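Local coordinates for flavoprotein (Thermotoga maritima, PDB 5V8S) that probably acts in electron transfer as an oxidoreductase, joining a flavodoxin-like FMN-binding domain to a metallo-beta-lactamase-like domain that carries a mu-oxo-diiron centre, at residues Val282-Phe295 with Ile398-Glu410. The protein carries 1 engineered substitution. Sequence-based numbering, arbitrary orientation.
Sequences VMKKAIDSLKEKGF and IEEAISLLKKELE
Lys-293, Ile-398 and Ile-402 have the most surface buried by this contact between helices 278-292 and 395-409. The axes of the segments 282-292 and 398-409 come within 9.5 Å and cross at -43°. Lys-293 reaches over to helix 395-409. Its CD lies on Ile-402 CG2 at 3.6 Å. A bend at the last torsion (chi4 -66°) turns NZ to Ser-403 OG, which accepts a hydrogen bond at 3.0 Å. The same NZ forms a salt bridge with Glu-399 OE2 at 3.3 Å. Ser-403 OG in turn donates to the backbone carbonyl Glu-399 O, from above the carbonyl plane. The second carboxylate oxygen of Glu-399, OE1, accepts a hydrogen bond from Ser-289 OG; its length of 2.5 Å is very short and should be read with caution.

Ile-398 sits at the other end. Its CD1 touches Val-282 CG1 and Lys-285 CB, and its CG2 lies on Ala-286 CA at 3.7 Å. Ile-402 fills the middle. Its CG2 meets Leu-290 CD2, and the two side chains cross at about a right angle. Both also touch Ile-324 of the central parallel sheet.

Gly-294, at positive phi, ends the first helix in a Schellman motif. Beyond it, Phe-295 CE1 packs on Leu-409 CD1 at 3.6 Å, and CZ meets Lys-406 CD. A water over one ring face accepts from Lys-406 NZ.

These helices cover one side of the flavodoxin-like sheet. Aliphatic groups face the sheet, while a polar network gathers along the outer edge. There Glu-292 OE1 comes within 3.8 Å of Glu-399 OE1, and the Lys-293 charge probably offsets their repulsion.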
loop_
_atom_site.group_PDB
_atom_site.type_symbol
_atom_site.label_atom_id
_atom_site.label_comp_id
_atom_site.label_asym_id
_atom_site.label_seq_id
_atom_site.Cartn_x
_atom_site.Cartn_y
_atom_site.Cartn_z
ATOM N N VAL A 282 20.876 -8.688 7.478
ATOM C CA VAL A 282 20.616 -10.106 7.692
ATOM C C VAL A 282 20.110 -10.755 6.413
ATOM O O VAL A 282 20.514 -11.875 6.067
ATOM C CB VAL A 282 19.652 -10.328 8.869
ATOM C CG1 VAL A 282 19.164 -11.789 8.886
ATOM C CG2 VAL A 282 20.342 -9.975 10.191
ATOM N N MET A 283 19.211 -10.079 5.691
ATOM C CA MET A 283 18.619 -10.728 4.528
ATOM C C MET A 283 19.622 -10.886 3.390
ATOM O O MET A 283 19.574 -11.879 2.661
ATOM C CB MET A 283 17.346 -9.989 4.107
ATOM C CG MET A 283 16.295 -9.882 5.238
ATOM S SD MET A 283 15.921 -11.448 6.110
ATOM C CE MET A 283 15.094 -12.173 4.779
ATOM N N LYS A 284 20.567 -9.957 3.260
ATOM C CA LYS A 284 21.653 -10.128 2.302
ATOM C C LYS A 284 22.424 -11.412 2.581
ATOM O O LYS A 284 22.711 -12.188 1.661
ATOM C CB LYS A 284 22.572 -8.910 2.384
ATOM C CG LYS A 284 23.908 -9.045 1.690
ATOM C CD LYS A 284 23.724 -9.249 0.211
ATOM C CE LYS A 284 25.056 -9.474 -0.491
ATOM N NZ LYS A 284 24.845 -9.682 -1.943
ATOM N N LYS A 285 22.730 -11.679 3.851
ATOM C CA LYS A 285 23.424 -12.912 4.202
ATOM C C LYS A 285 22.552 -14.141 3.952
ATOM O O LYS A 285 23.057 -15.178 3.526
ATOM C CB LYS A 285 23.913 -12.842 5.651
ATOM C CG LYS A 285 24.966 -11.774 5.841
ATOM C CD LYS A 285 25.257 -11.525 7.306
ATOM C CE LYS A 285 26.445 -10.575 7.485
ATOM N NZ LYS A 285 26.657 -10.216 8.905
ATOM N N ALA A 286 21.245 -14.046 4.220
ATOM C CA ALA A 286 20.338 -15.159 3.950
ATOM C C ALA A 286 20.265 -15.450 2.455
ATOM O O ALA A 286 20.247 -16.616 2.035
ATOM C CB ALA A 286 18.953 -14.821 4.513
ATOM N N ILE A 287 20.253 -14.396 1.635
ATOM C CA ILE A 287 20.204 -14.560 0.189
ATOM C C ILE A 287 21.497 -15.181 -0.328
ATOM O O ILE A 287 21.473 -16.066 -1.195
ATOM C CB ILE A 287 19.898 -13.198 -0.464
ATOM C CG1 ILE A 287 18.451 -12.794 -0.151
ATOM C CG2 ILE A 287 20.143 -13.249 -1.960
ATOM C CD1 ILE A 287 18.134 -11.304 -0.353
ATOM N N ASP A 288 22.649 -14.732 0.188
ATOM C CA ASP A 288 23.913 -15.362 -0.203
ATOM C C ASP A 288 23.921 -16.838 0.173
ATOM O O ASP A 288 24.402 -17.675 -0.594
ATOM C CB ASP A 288 25.103 -14.650 0.444
ATOM C CG ASP A 288 25.347 -13.278 -0.139
ATOM O OD1 ASP A 288 24.817 -12.983 -1.233
ATOM O OD2 ASP A 288 26.085 -12.495 0.499
ATOM N N SER A 289 23.407 -17.174 1.363
ATOM C CA SER A 289 23.371 -18.568 1.787
ATOM C C SER A 289 22.455 -19.393 0.886
ATOM O O SER A 289 22.792 -20.523 0.509
ATOM C CB SER A 289 22.900 -18.645 3.232
ATOM O OG SER A 289 22.909 -19.971 3.707
ATOM N N LEU A 290 21.282 -18.857 0.543
ATOM C CA LEU A 290 20.397 -19.543 -0.395
ATOM C C LEU A 290 21.121 -19.848 -1.696
ATOM O O LEU A 290 21.027 -20.961 -2.225
ATOM C CB LEU A 290 19.166 -18.690 -0.690
ATOM C CG LEU A 290 18.115 -18.621 0.402
ATOM C CD1 LEU A 290 17.192 -17.440 0.106
ATOM C CD2 LEU A 290 17.324 -19.904 0.527
ATOM N N LYS A 291 21.819 -18.856 -2.249
ATOM C CA LYS A 291 22.540 -19.072 -3.499
ATOM C C LYS A 291 23.629 -20.133 -3.344
ATOM O O LYS A 291 23.812 -20.980 -4.224
ATOM C CB LYS A 291 23.159 -17.765 -3.979
ATOM C CG LYS A 291 22.175 -16.713 -4.477
ATOM C CD LYS A 291 22.927 -15.405 -4.701
ATOM C CE LYS A 291 22.171 -14.437 -5.574
ATOM N NZ LYS A 291 22.804 -13.087 -5.522
ATOM N N GLU A 292 24.359 -20.105 -2.234
ATOM C CA GLU A 292 25.421 -21.082 -2.027
ATOM C C GLU A 292 24.857 -22.492 -1.961
ATOM O O GLU A 292 25.535 -23.454 -2.340
ATOM C CB GLU A 292 26.176 -20.732 -0.744
ATOM C CG GLU A 292 27.343 -21.647 -0.425
ATOM C CD GLU A 292 28.084 -21.217 0.830
ATOM O OE1 GLU A 292 27.542 -20.374 1.584
ATOM O OE2 GLU A 292 29.209 -21.714 1.055
ATOM N N LYS A 293 23.615 -22.637 -1.509
ATOM C CA LYS A 293 22.971 -23.937 -1.434
ATOM C C LYS A 293 22.169 -24.301 -2.685
ATOM O O LYS A 293 21.456 -25.310 -2.666
ATOM C CB LYS A 293 22.108 -24.026 -0.175
ATOM C CG LYS A 293 22.947 -24.093 1.098
ATOM C CD LYS A 293 22.109 -23.933 2.339
ATOM C CE LYS A 293 22.970 -23.717 3.580
ATOM N NZ LYS A 293 23.799 -24.898 3.911
ATOM N N GLY A 294 22.300 -23.543 -3.776
ATOM C CA GLY A 294 21.733 -23.923 -5.058
ATOM C C GLY A 294 20.393 -23.298 -5.400
ATOM O O GLY A 294 19.850 -23.585 -6.474
ATOM N N PHE A 295 19.844 -22.456 -4.534
ATOM C CA PHE A 295 18.565 -21.820 -4.813
ATOM C C PHE A 295 18.763 -20.576 -5.676
ATOM O O PHE A 295 19.850 -19.998 -5.738
ATOM C CB PHE A 295 17.876 -21.409 -3.510
ATOM C CG PHE A 295 17.487 -22.560 -2.638
ATOM C CD1 PHE A 295 16.340 -23.285 -2.902
ATOM C CD2 PHE A 295 18.274 -22.925 -1.556
ATOM C CE1 PHE A 295 15.990 -24.374 -2.108
ATOM C CE2 PHE A 295 17.917 -23.998 -0.746
ATOM C CZ PHE A 295 16.770 -24.718 -1.024
ATOM N N ILE A 398 21.754 -17.798 10.783
ATOM C CA ILE A 398 21.218 -17.636 9.436
ATOM C C ILE A 398 21.453 -18.908 8.635
ATOM O O ILE A 398 20.553 -19.425 7.967
ATOM C CB ILE A 398 21.863 -16.424 8.740
ATOM C CG1 ILE A 398 21.715 -15.142 9.585
ATOM C CG2 ILE A 398 21.262 -16.278 7.317
ATOM C CD1 ILE A 398 22.401 -13.925 8.990
ATOM N N GLU A 399 22.679 -19.415 8.679
ATOM C CA GLU A 399 23.007 -20.641 7.963
ATOM C C GLU A 399 22.157 -21.808 8.449
ATOM O O GLU A 399 21.735 -22.649 7.645
ATOM C CB GLU A 399 24.501 -20.933 8.126
ATOM C CG GLU A 399 25.350 -20.359 6.995
ATOM C CD GLU A 399 25.161 -21.121 5.681
ATOM O OE1 GLU A 399 25.177 -20.492 4.600
ATOM O OE2 GLU A 399 25.000 -22.363 5.733
ATOM N N GLU A 400 21.904 -21.885 9.761
ATOM C CA GLU A 400 21.065 -22.955 10.295
ATOM C C GLU A 400 19.671 -22.901 9.691
ATOM O O GLU A 400 19.090 -23.940 9.354
ATOM C CB GLU A 400 20.954 -22.860 11.820
ATOM C CG GLU A 400 22.147 -23.382 12.573
ATOM C CD GLU A 400 22.026 -23.189 14.080
ATOM O OE1 GLU A 400 21.079 -22.504 14.530
ATOM O OE2 GLU A 400 22.898 -23.723 14.802
ATOM N N ALA A 401 19.113 -21.698 9.557
ATOM C CA ALA A 401 17.760 -21.577 9.031
ATOM C C ALA A 401 17.716 -22.001 7.574
ATOM O O ALA A 401 16.811 -22.725 7.159
ATOM C CB ALA A 401 17.259 -20.143 9.177
ATOM N N ILE A 402 18.674 -21.534 6.776
ATOM C CA ILE A 402 18.696 -21.920 5.370
ATOM C C ILE A 402 18.923 -23.424 5.229
ATOM O O ILE A 402 18.317 -24.077 4.369
ATOM C CB ILE A 402 19.732 -21.090 4.587
ATOM C CG1 ILE A 402 19.512 -19.584 4.787
ATOM C CG2 ILE A 402 19.673 -21.452 3.107
ATOM C CD1 ILE A 402 18.108 -19.101 4.556
ATOM N N SER A 403 19.792 -24.004 6.066
ATOM C CA SER A 403 19.989 -25.454 6.035
ATOM C C SER A 403 18.713 -26.204 6.396
ATOM O O SER A 403 18.418 -27.257 5.818
ATOM C CB SER A 403 21.104 -25.858 6.992
ATOM O OG SER A 403 22.355 -25.372 6.549
ATOM N N LEU A 404 17.952 -25.690 7.360
ATOM C CA LEU A 404 16.679 -26.311 7.717
ATOM C C LEU A 404 15.729 -26.310 6.529
ATOM O O LEU A 404 15.063 -27.319 6.247
ATOM C CB LEU A 404 16.069 -25.554 8.896
ATOM C CG LEU A 404 14.815 -26.131 9.546
ATOM C CD1 LEU A 404 15.137 -27.459 10.197
ATOM C CD2 LEU A 404 14.251 -25.140 10.560
ATOM N N LEU A 405 15.675 -25.189 5.805
ATOM C CA LEU A 405 14.837 -25.098 4.614
ATOM C C LEU A 405 15.286 -26.089 3.542
ATOM O O LEU A 405 14.458 -26.757 2.913
ATOM C CB LEU A 405 14.887 -23.666 4.080
ATOM C CG LEU A 405 14.028 -23.435 2.844
ATOM C CD1 LEU A 405 12.565 -23.719 3.158
ATOM C CD2 LEU A 405 14.195 -22.028 2.327
ATOM N N LYS A 406 16.598 -26.196 3.319
ATOM C CA LYS A 406 17.117 -27.140 2.329
ATOM C C LYS A 406 16.746 -28.578 2.688
ATOM O O LYS A 406 16.385 -29.375 1.815
ATOM C CB LYS A 406 18.634 -26.973 2.231
ATOM C CG LYS A 406 19.356 -27.950 1.296
ATOM C CD LYS A 406 19.032 -27.626 -0.134
ATOM C CE LYS A 406 19.838 -28.479 -1.108
ATOM N NZ LYS A 406 19.381 -28.175 -2.479
ATOM N N LYS A 407 16.831 -28.924 3.972
ATOM C CA LYS A 407 16.421 -30.244 4.430
ATOM C C LYS A 407 14.952 -30.507 4.115
ATOM O O LYS A 407 14.581 -31.609 3.676
ATOM C CB LYS A 407 16.690 -30.328 5.933
ATOM C CG LYS A 407 16.309 -31.621 6.585
ATOM C CD LYS A 407 16.648 -31.585 8.062
ATOM C CE LYS A 407 16.530 -32.946 8.706
ATOM N NZ LYS A 407 17.571 -33.925 8.202
ATOM N N GLU A 408 14.100 -29.499 4.320
ATOM C CA GLU A 408 12.675 -29.668 4.068
ATOM C C GLU A 408 12.388 -29.817 2.577
ATOM O O GLU A 408 11.532 -30.609 2.187
ATOM C CB GLU A 408 11.915 -28.466 4.626
ATOM C CG GLU A 408 10.409 -28.492 4.397
ATOM C CD GLU A 408 9.685 -29.409 5.366
ATOM O OE1 GLU A 408 10.342 -29.964 6.274
ATOM O OE2 GLU A 408 8.454 -29.559 5.221
ATOM N N LEU A 409 13.084 -29.056 1.731
ATOM C CA LEU A 409 12.793 -29.035 0.305
ATOM C C LEU A 409 13.513 -30.125 -0.478
ATOM O O LEU A 409 13.062 -30.468 -1.581
ATOM C CB LEU A 409 13.198 -27.676 -0.275
ATOM C CG LEU A 409 12.363 -26.472 0.171
ATOM C CD1 LEU A 409 12.925 -25.185 -0.416
ATOM C CD2 LEU A 409 10.916 -26.664 -0.224
ATOM N N GLU A 410 14.582 -30.703 0.084
ATOM C CA GLU A 410 15.541 -31.594 -0.597
ATOM C C GLU A 410 16.401 -30.814 -1.598
ATOM O O GLU A 410 17.432 -31.302 -2.061
ATOM C CB GLU A 410 14.825 -32.779 -1.245
ATOM C CG GLU A 410 14.039 -33.548 -0.234
ATOM C CD GLU A 410 13.394 -34.814 -0.795
ATOM O OE1 GLU A 410 12.788 -35.564 -0.015
ATOM O OE2 GLU A 410 13.512 -35.079 -2.012
ATOM O OXT GLU A 410 16.100 -29.638 -1.908
HETATM O O HOH W 1 18.500 -26.085 -4.102
#